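Local coordinates for lipase (Penicillium expansum, PDB 3G7N), which hydrolyses acylglycerol lipids such as triacylglycerols, releasing free fatty acids, as a secreted alkaline lipase, at residues T33-I38 with V49-E54; E54-A59 with Y121-L126; T109-V114 with V143-N148. All blocks are in the same frame, centred on the assembly; numbering follows the deposited sequence.

Contact 1: residues T33-I38 with V49-E54; sequences TIVKRI and VGYSTE. Unlike the reference sequence in segment 33-38: Val35 (reference Ala).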
loop_
_atom_site.group_PDB
_atom_site.type_symbol
_atom_site.label_atom_id
_atom_site.label_comp_id
_atom_site.label_asym_id
_atom_site.label_seq_id
_atom_site.Cartn_x
_atom_site.Cartn_y
_atom_site.Cartn_z
ATOM N N THR A 33 -6.440 15.171 -7.138
ATOM C CA THR A 33 -6.307 15.559 -8.542
ATOM C C THR A 33 -5.124 14.804 -9.154
ATOM O O THR A 33 -4.008 14.861 -8.644
ATOM C CB THR A 33 -6.049 17.057 -8.668
ATOM O OG1 THR A 33 -7.143 17.778 -8.080
ATOM C CG2 THR A 33 -5.905 17.465 -10.127
ATOM N N ILE A 34 -5.379 14.046 -10.215
ATOM C CA ILE A 34 -4.358 13.162 -10.762
ATOM C C ILE A 34 -3.543 13.907 -11.799
ATOM O O ILE A 34 -4.101 14.335 -12.817
ATOM C CB ILE A 34 -4.978 11.866 -11.374
ATOM C CG1 ILE A 34 -5.745 11.064 -10.306
ATOM C CG2 ILE A 34 -3.874 10.992 -12.000
ATOM C CD1 ILE A 34 -6.810 10.098 -10.876
ATOM N N VAL A 35 -2.246 14.052 -11.562
ATOM C CA VAL A 35 -1.377 14.824 -12.448
ATOM C C VAL A 35 -0.550 13.939 -13.364
ATOM O O VAL A 35 -0.097 14.389 -14.426
ATOM C CB VAL A 35 -0.446 15.714 -11.659
ATOM C CG1 VAL A 35 -1.224 16.704 -10.835
ATOM C CG2 VAL A 35 0.369 14.903 -10.777
ATOM N N LYS A 36 -0.363 12.679 -13.000
ATOM C CA LYS A 36 0.476 11.785 -13.801
ATOM C C LYS A 36 -0.048 10.366 -13.693
ATOM O O LYS A 36 -0.341 9.888 -12.591
ATOM C CB LYS A 36 1.921 11.853 -13.280
ATOM C CG LYS A 36 2.930 10.971 -13.971
ATOM C CD LYS A 36 3.319 11.581 -15.275
ATOM C CE LYS A 36 4.680 11.085 -15.757
ATOM N NZ LYS A 36 4.959 11.753 -17.056
ATOM N N ARG A 37 -0.227 9.708 -14.833
ATOM C CA ARG A 37 -0.702 8.325 -14.835
ATOM C C ARG A 37 0.441 7.385 -15.138
ATOM O O ARG A 37 1.128 7.550 -16.142
ATOM C CB ARG A 37 -1.862 8.184 -15.822
ATOM C CG ARG A 37 -3.000 9.176 -15.478
ATOM C CD ARG A 37 -4.128 9.213 -16.498
ATOM N NE ARG A 37 -5.074 8.127 -16.292
ATOM C CZ ARG A 37 -6.093 8.182 -15.436
ATOM N NH1 ARG A 37 -6.346 9.301 -14.773
ATOM N NH2 ARG A 37 -6.933 7.165 -15.356
ATOM N N ILE A 38 0.725 6.525 -14.158
ATOM C CA ILE A 38 1.855 5.596 -14.129
ATOM C C ILE A 38 1.461 4.271 -14.800
ATOM O O ILE A 38 0.407 3.709 -14.511
ATOM C CB ILE A 38 2.241 5.285 -12.659
ATOM C CG1 ILE A 38 2.541 6.573 -11.877
ATOM C CG2 ILE A 38 3.413 4.306 -12.612
ATOM C CD1 ILE A 38 3.729 7.378 -12.413
ATOM N N VAL A 49 -0.243 9.483 -9.725
ATOM C CA VAL A 49 0.351 10.452 -8.801
ATOM C C VAL A 49 -0.424 11.740 -8.908
ATOM O O VAL A 49 -0.939 12.081 -9.978
ATOM C CB VAL A 49 1.837 10.723 -9.132
ATOM C CG1 VAL A 49 2.447 11.654 -8.082
ATOM C CG2 VAL A 49 2.605 9.399 -9.156
ATOM N N GLY A 50 -0.659 12.384 -7.773
ATOM C CA GLY A 50 -1.328 13.684 -7.817
ATOM C C GLY A 50 -1.327 14.330 -6.451
ATOM O O GLY A 50 -0.458 14.055 -5.639
ATOM N N TYR A 51 -2.238 15.277 -6.265
ATOM C CA TYR A 51 -2.262 16.077 -5.042
ATOM C C TYR A 51 -3.698 16.272 -4.589
ATOM O O TYR A 51 -4.628 16.317 -5.391
ATOM C CB TYR A 51 -1.573 17.439 -5.245
ATOM C CG TYR A 51 -2.254 18.336 -6.222
ATOM C CD1 TYR A 51 -3.212 19.248 -5.798
ATOM C CD2 TYR A 51 -1.993 18.249 -7.584
ATOM C CE1 TYR A 51 -3.878 20.060 -6.703
ATOM C CE2 TYR A 51 -2.683 19.021 -8.505
ATOM C CZ TYR A 51 -3.625 19.932 -8.061
ATOM O OH TYR A 51 -4.316 20.709 -8.973
ATOM N N SER A 52 -3.849 16.416 -3.275
ATOM C CA SER A 52 -5.137 16.737 -2.657
ATOM C C SER A 52 -5.016 18.100 -1.988
ATOM O O SER A 52 -4.369 18.229 -0.966
ATOM C CB SER A 52 -5.462 15.703 -1.593
ATOM O OG SER A 52 -6.636 16.125 -0.884
ATOM N N THR A 53 -5.757 19.071 -2.520
ATOM C CA THR A 53 -5.867 20.392 -1.889
ATOM C C THR A 53 -6.572 20.297 -0.529
ATOM O O THR A 53 -6.113 20.885 0.450
ATOM C CB THR A 53 -6.642 21.364 -2.791
ATOM O OG1 THR A 53 -6.061 21.369 -4.101
ATOM C CG2 THR A 53 -6.610 22.764 -2.211
ATOM N N GLU A 54 -7.549 19.397 -0.430
ATOM C CA GLU A 54 -8.299 19.166 0.800
ATOM C C GLU A 54 -7.394 18.655 1.906
ATOM O O GLU A 54 -7.454 19.131 3.040
ATOM C CB GLU A 54 -9.446 18.186 0.547
ATOM C CG GLU A 54 -10.291 17.911 1.781
ATOM C CD GLU A 54 -11.424 16.943 1.510
ATOM O OE1 GLU A 54 -11.942 16.930 0.370
ATOM O OE2 GLU A 54 -11.655 16.062 2.366
HETATM O O HOH W 1 -7.071 18.390 -5.260
#

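Contact 2: residues E54-A59 with Y121-L126; sequences EKKTIA and YPDYTL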
loop_
_atom_site.group_PDB
_atom_site.type_symbol
_atom_site.label_atom_id
_atom_site.label_comp_id
_atom_site.label_asym_id
_atom_site.label_seq_id
_atom_site.Cartn_x
_atom_site.Cartn_y
_atom_site.Cartn_z
ATOM N N GLU A 54 -7.549 19.397 -0.430
ATOM C CA GLU A 54 -8.299 19.166 0.800
ATOM C C GLU A 54 -7.394 18.655 1.906
ATOM O O GLU A 54 -7.454 19.131 3.040
ATOM C CB GLU A 54 -9.446 18.186 0.547
ATOM C CG GLU A 54 -10.291 17.911 1.781
ATOM C CD GLU A 54 -11.424 16.943 1.510
ATOM O OE1 GLU A 54 -11.942 16.930 0.370
ATOM O OE2 GLU A 54 -11.655 16.062 2.366
ATOM N N LYS A 55 -6.576 17.648 1.608
ATOM C CA LYS A 55 -5.743 17.016 2.628
ATOM C C LYS A 55 -4.345 17.625 2.750
ATOM O O LYS A 55 -3.586 17.274 3.634
ATOM C CB LYS A 55 -5.629 15.511 2.360
ATOM C CG LYS A 55 -6.954 14.763 2.411
ATOM C CD LYS A 55 -7.578 14.776 3.813
ATOM C CE LYS A 55 -8.663 13.721 3.923
ATOM N NZ LYS A 55 -9.354 13.816 5.238
ATOM N N LYS A 56 -4.002 18.476 1.784
ATOM C CA LYS A 56 -2.643 18.990 1.642
ATOM C C LYS A 56 -1.635 17.856 1.565
ATOM O O LYS A 56 -0.639 17.803 2.283
ATOM C CB LYS A 56 -2.298 19.976 2.771
ATOM C CG LYS A 56 -3.169 21.236 2.752
ATOM C CD LYS A 56 -2.697 22.243 3.807
ATOM C CE LYS A 56 -3.304 23.627 3.588
ATOM N NZ LYS A 56 -4.793 23.592 3.573
ATOM N N THR A 57 -1.927 16.945 0.636
ATOM C CA THR A 57 -1.030 15.815 0.392
ATOM C C THR A 57 -0.670 15.686 -1.066
ATOM O O THR A 57 -1.395 16.145 -1.959
ATOM C CB THR A 57 -1.622 14.472 0.832
ATOM O OG1 THR A 57 -2.830 14.241 0.101
ATOM C CG2 THR A 57 -1.843 14.421 2.339
ATOM N N ILE A 58 0.476 15.057 -1.280
ATOM C CA ILE A 58 0.889 14.548 -2.579
ATOM C C ILE A 58 0.840 13.032 -2.479
ATOM O O ILE A 58 1.380 12.458 -1.528
ATOM C CB ILE A 58 2.321 15.024 -2.889
ATOM C CG1 ILE A 58 2.308 16.544 -3.073
ATOM C CG2 ILE A 58 2.914 14.304 -4.105
ATOM C CD1 ILE A 58 3.661 17.205 -2.900
ATOM N N ALA A 59 0.071 12.418 -3.388
ATOM C CA ALA A 59 -0.367 11.021 -3.247
ATOM C C ALA A 59 0.168 10.173 -4.389
ATOM O O ALA A 59 0.151 10.574 -5.555
ATOM C CB ALA A 59 -1.880 10.963 -3.251
ATOM N N TYR A 121 3.884 22.515 -4.361
ATOM C CA TYR A 121 3.102 22.454 -3.129
ATOM C C TYR A 121 4.020 22.098 -1.947
ATOM O O TYR A 121 3.969 20.986 -1.417
ATOM C CB TYR A 121 1.978 21.412 -3.254
ATOM C CG TYR A 121 1.068 21.637 -4.439
ATOM C CD1 TYR A 121 0.086 22.616 -4.406
ATOM C CD2 TYR A 121 1.159 20.836 -5.569
ATOM C CE1 TYR A 121 -0.732 22.846 -5.502
ATOM C CE2 TYR A 121 0.322 21.042 -6.665
ATOM C CZ TYR A 121 -0.599 22.057 -6.627
ATOM O OH TYR A 121 -1.357 22.315 -7.750
ATOM N N PRO A 122 4.876 23.046 -1.523
ATOM C CA PRO A 122 6.005 22.691 -0.676
ATOM C C PRO A 122 5.591 22.506 0.774
ATOM O O PRO A 122 6.398 22.023 1.559
ATOM C CB PRO A 122 6.938 23.913 -0.789
ATOM C CG PRO A 122 6.037 25.034 -1.205
ATOM C CD PRO A 122 5.030 24.393 -2.120
ATOM N N ASP A 123 4.344 22.829 1.096
ATOM C CA ASP A 123 3.797 22.584 2.428
ATOM C C ASP A 123 3.000 21.278 2.543
ATOM O O ASP A 123 2.529 20.931 3.626
ATOM C CB ASP A 123 2.920 23.753 2.865
ATOM C CG ASP A 123 1.754 23.988 1.913
ATOM O OD1 ASP A 123 1.974 24.086 0.665
ATOM O OD2 ASP A 123 0.624 24.175 2.414
ATOM N N TYR A 124 2.817 20.575 1.426
ATOM C CA TYR A 124 2.033 19.337 1.452
ATOM C C TYR A 124 2.851 18.177 2.002
ATOM O O TYR A 124 4.065 18.160 1.919
ATOM C CB TYR A 124 1.543 19.008 0.043
ATOM C CG TYR A 124 0.350 19.827 -0.419
ATOM C CD1 TYR A 124 0.052 21.076 0.140
ATOM C CD2 TYR A 124 -0.416 19.400 -1.488
ATOM C CE1 TYR A 124 -0.955 21.868 -0.395
ATOM C CE2 TYR A 124 -1.442 20.155 -1.992
ATOM C CZ TYR A 124 -1.735 21.376 -1.419
ATOM O OH TYR A 124 -2.762 22.151 -1.930
ATOM N N THR A 125 2.173 17.234 2.650
ATOM C CA THR A 125 2.829 16.005 3.115
ATOM C C THR A 125 2.609 14.896 2.068
ATOM O O THR A 125 1.940 15.131 1.042
ATOM C CB THR A 125 2.260 15.573 4.482
ATOM O OG1 THR A 125 0.857 15.323 4.363
ATOM C CG2 THR A 125 2.496 16.694 5.533
ATOM N N LEU A 126 3.186 13.720 2.308
ATOM C CA LEU A 126 3.157 12.621 1.325
ATOM C C LEU A 126 2.243 11.506 1.798
ATOM O O LEU A 126 2.168 11.185 2.994
ATOM C CB LEU A 126 4.565 12.067 1.105
ATOM C CG LEU A 126 5.617 13.094 0.687
ATOM C CD1 LEU A 126 6.949 12.391 0.451
ATOM C CD2 LEU A 126 5.179 13.851 -0.571
HETATM O O HOH W 2 -1.035 17.342 5.111
#

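Contact 3: residues T109-V114 with V143-N148; sequences TIITEV and VALAQN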
loop_
_atom_site.group_PDB
_atom_site.type_symbol
_atom_site.label_atom_id
_atom_site.label_comp_id
_atom_site.label_asym_id
_atom_site.label_seq_id
_atom_site.Cartn_x
_atom_site.Cartn_y
_atom_site.Cartn_z
ATOM N N THR A 109 10.009 7.348 -12.426
ATOM C CA THR A 109 8.903 8.171 -12.889
ATOM C C THR A 109 8.117 8.753 -11.716
ATOM O O THR A 109 7.802 9.941 -11.707
ATOM C CB THR A 109 7.975 7.367 -13.800
ATOM O OG1 THR A 109 8.734 6.861 -14.908
ATOM C CG2 THR A 109 6.858 8.242 -14.341
ATOM N N ILE A 110 7.818 7.929 -10.720
ATOM C CA ILE A 110 7.060 8.383 -9.565
ATOM C C ILE A 110 7.875 9.389 -8.746
ATOM O O ILE A 110 7.356 10.455 -8.398
ATOM C CB ILE A 110 6.627 7.184 -8.707
ATOM C CG1 ILE A 110 5.568 6.379 -9.458
ATOM C CG2 ILE A 110 6.096 7.655 -7.376
ATOM C CD1 ILE A 110 5.203 5.044 -8.827
ATOM N N ILE A 111 9.133 9.075 -8.430
ATOM C CA ILE A 111 9.958 10.006 -7.672
ATOM C C ILE A 111 10.073 11.366 -8.382
ATOM O O ILE A 111 9.979 12.415 -7.754
ATOM C CB ILE A 111 11.364 9.412 -7.373
ATOM C CG1 ILE A 111 11.246 8.130 -6.536
ATOM C CG2 ILE A 111 12.231 10.431 -6.659
ATOM C CD1 ILE A 111 10.533 8.286 -5.210
ATOM N N THR A 112 10.254 11.337 -9.691
ATOM C CA THR A 112 10.358 12.574 -10.467
ATOM C C THR A 112 9.095 13.422 -10.368
ATOM O O THR A 112 9.157 14.629 -10.152
ATOM C CB THR A 112 10.682 12.271 -11.941
ATOM O OG1 THR A 112 11.976 11.657 -12.013
ATOM C CG2 THR A 112 10.719 13.553 -12.772
ATOM N N GLU A 113 7.933 12.790 -10.460
ATOM C CA GLU A 113 6.682 13.531 -10.387
ATOM C C GLU A 113 6.431 14.032 -8.973
ATOM O O GLU A 113 6.016 15.184 -8.783
ATOM C CB GLU A 113 5.507 12.679 -10.874
ATOM C CG GLU A 113 4.161 13.379 -10.757
ATOM C CD GLU A 113 4.009 14.601 -11.661
ATOM O OE1 GLU A 113 4.856 14.821 -12.557
ATOM O OE2 GLU A 113 2.951 15.258 -11.581
ATOM N N VAL A 114 6.728 13.227 -7.967
ATOM C CA VAL A 114 6.573 13.696 -6.593
ATOM C C VAL A 114 7.471 14.922 -6.335
ATOM O O VAL A 114 7.039 15.896 -5.699
ATOM C CB VAL A 114 6.822 12.574 -5.565
ATOM C CG1 VAL A 114 6.868 13.133 -4.127
ATOM C CG2 VAL A 114 5.762 11.476 -5.700
ATOM N N VAL A 143 9.052 3.094 1.663
ATOM C CA VAL A 143 10.498 3.200 1.847
ATOM C C VAL A 143 11.144 4.065 0.761
ATOM O O VAL A 143 11.987 4.913 1.055
ATOM C CB VAL A 143 11.139 1.788 1.868
ATOM C CG1 VAL A 143 12.657 1.866 1.832
ATOM C CG2 VAL A 143 10.686 1.022 3.098
ATOM N N ALA A 144 10.683 3.960 -0.475
ATOM C CA ALA A 144 11.188 4.790 -1.561
ATOM C C ALA A 144 10.965 6.265 -1.242
ATOM O O ALA A 144 11.835 7.105 -1.508
ATOM C CB ALA A 144 10.490 4.431 -2.879
ATOM N N LEU A 145 9.763 6.613 -0.810
ATOM C CA LEU A 145 9.443 8.001 -0.491
ATOM C C LEU A 145 10.194 8.493 0.747
ATOM O O LEU A 145 10.665 9.639 0.782
ATOM C CB LEU A 145 7.921 8.181 -0.337
ATOM C CG LEU A 145 7.084 7.933 -1.592
ATOM C CD1 LEU A 145 5.609 7.896 -1.205
ATOM C CD2 LEU A 145 7.346 9.010 -2.663
ATOM N N ALA A 146 10.239 7.684 1.798
ATOM C CA ALA A 146 10.939 8.088 3.024
ATOM C C ALA A 146 12.399 8.380 2.734
ATOM O O ALA A 146 12.960 9.353 3.276
ATOM C CB ALA A 146 10.828 6.994 4.082
ATOM N N GLN A 147 13.017 7.561 1.896
ATOM C CA GLN A 147 14.446 7.684 1.623
ATOM C C GLN A 147 14.725 8.848 0.673
ATOM O O GLN A 147 15.739 9.558 0.826
ATOM C CB GLN A 147 14.972 6.387 1.023
ATOM C CG GLN A 147 15.064 5.254 2.026
ATOM C CD GLN A 147 16.367 5.278 2.786
ATOM O OE1 GLN A 147 16.375 5.345 4.020
ATOM N NE2 GLN A 147 17.456 5.140 2.071
ATOM N N ASN A 148 13.853 9.065 -0.309
ATOM C CA ASN A 148 14.057 10.157 -1.258
ATOM C C ASN A 148 13.638 11.519 -0.732
ATOM O O ASN A 148 14.202 12.543 -1.139
ATOM C CB ASN A 148 13.350 9.874 -2.579
ATOM C CG ASN A 148 14.177 8.990 -3.502
ATOM O OD1 ASN A 148 15.034 9.487 -4.236
ATOM N ND2 ASN A 148 13.991 7.669 -3.413
#

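Contact 1: residues T33-I38 with V49-E54
Thr33 lies over one face of the Tyr51 ring: its CB stands 3.8 Å above the ring plane, offset toward the rim, in a CH-pi contact 20° off the normal. Val35 meets the same ring at its edge, near the plane, with Val35 CG1 3.6 Å from Tyr51 CE2, and Thr53 OG1 lies in plane at the edge. Chi1 of Tyr51, 65°, places CG between the backbone N and the carbonyl carbon, which lets the ring end lie alongside Thr33; Tyr121 stacks on the ring as well. With an alanine here instead of Tyr51, Thr33 CB and Val35 CG1 would probably lose their apolar partner, and Tyr121 its stacking mate.

The backbones pair antiparallel. Thr33 N donates to Tyr51 O (2.8 Å), and Tyr51 N returns a bond to Thr33 O. Farther along, the 33-38 strand carries an extra residue opposite Val49, a classic beta bulge: Val49 O accepts from Val35 N at 2.8 Å in its carbonyl plane and from Lys36 N at 3.1 Å, tilted 29° from that plane. Val49 N donates in turn to Lys36 O, the straightest of the five. A water joins Thr33 OG1 to Tyr51 O and Thr53 N. Main-chain bonds thus fix the register of this hairpin, with one carbonyl gripped twice, while Thr33 and Val35 pack on the tyrosine and Ile38 CG1 on Val49 CG2 (3.9 Å).

Contact 2: residues E54-A59 with Y121-L126
Lys56 to Ile58 and Tyr124 to Leu126 run alongside each other in parallel register, with Thr57 CA 4.7 Å from Thr125 CA, and two bonds made by Thr125 join them. Thr125 N donates to Lys56 O, and Thr125 O receives Ile58 N at 2.7 Å, nearly along the C=O axis (C=O...N angle 168°). A water that donates to Lys56 O is also hydrogen-bonded to Thr125 OG1.

The Tyr124 ring is covered on both faces. Lys56 CA lies 3.6 Å above its plane, over the centre, in a CH-pi contact 7° off the normal, with Lys56 CB and CG reaching the CD1-CE1 side; Tyr121 CB lies 3.5 Å from the opposite face. Asp123 OD2 lies in plane at the ring edge. Lys56 passes Asp123 OD2 with its CD and CE, while NZ stays 5.6 Å from OD2, too far for a salt bridge. Thr57 CG2 approaches Thr125 OG1, whereas Thr57 OG1 bonds to Glu127. Ile58 and Leu126 share the other side of the sheet: Ile58 CB is 3.9 Å from Leu126 CD2, and chi1 of -67° turns Ile58 CG1 anti to the carbonyl carbon, and so to within 4.0 Å of Tyr124 CB. Both residues also pack on Val114 of helix 97-120.

Two neighbouring parallel strands with the intervening helix packed against them form a beta-alpha-beta crossover, here within the central sheet of the alpha/beta-hydrolase fold.

Contact 3: residues T109-V114 with V143-N148
Ile111 and Val114 of helix 97-120 pack against Leu145 and Asn148 of helix 133-148, two neighbouring helices packed beside the central sheet of the alpha/beta-hydrolase fold; the second follows the nucleophile Ser132. The short axes approach to 11.1 Å and cross at -48°, so contact is confined to a few side chains.

Apolar contacts come first. Leu145 CD2 touches both Ile111 CD1, at 4.1 Å, and Val114 CG2, at 4.2 Å, so a single methyl bridges successive turns of the facing helix. Phe149 packs on the same isoleucine and valine.

The second kind sets an aliphatic chain against an amide. Ile111 crosses Asn148 at about a right angle, its CG2 3.8 Å from Asn148 OD1 and its CD1 3.9 Å from Asn148 ND2. Chi1 of Ile111, -61°, turns CG2 anti to the backbone N, onto OD1; the bend of the second torsion brings CD1 back to ND2.

Polar bonding keeps that amide in place. Besides a bond to Ser85 O, Asn148 ND2 donates to Ala144 O at 2.9 Å with an N-H...O angle of 164°; the same carbonyl oxygen also accepts the helical bond from Asn148 N.

From the N terminus, contact 1 closes first, joining strands 32-40 and 45-52 in a hairpin. Its last residue, Glu54, is the first of contact 2, so the two stand in series, and Ser52 N probably bonds to Thr57 O between them. Contact 2 closes a much longer loop, from strand 57-62 through helix 97-120 to strand 125-131. Contact 3 starts inside that loop, at 109-114, and ends beyond it, at 143-148: contacts 2 and 3 therefore cross. Helix 97-120 links all three, since Ile110 packs on Ile38 and Glu113 CG on Val49 and Lys36 of contact 1, and the same helix also covers contact 2, tying four sheet strands to two helices.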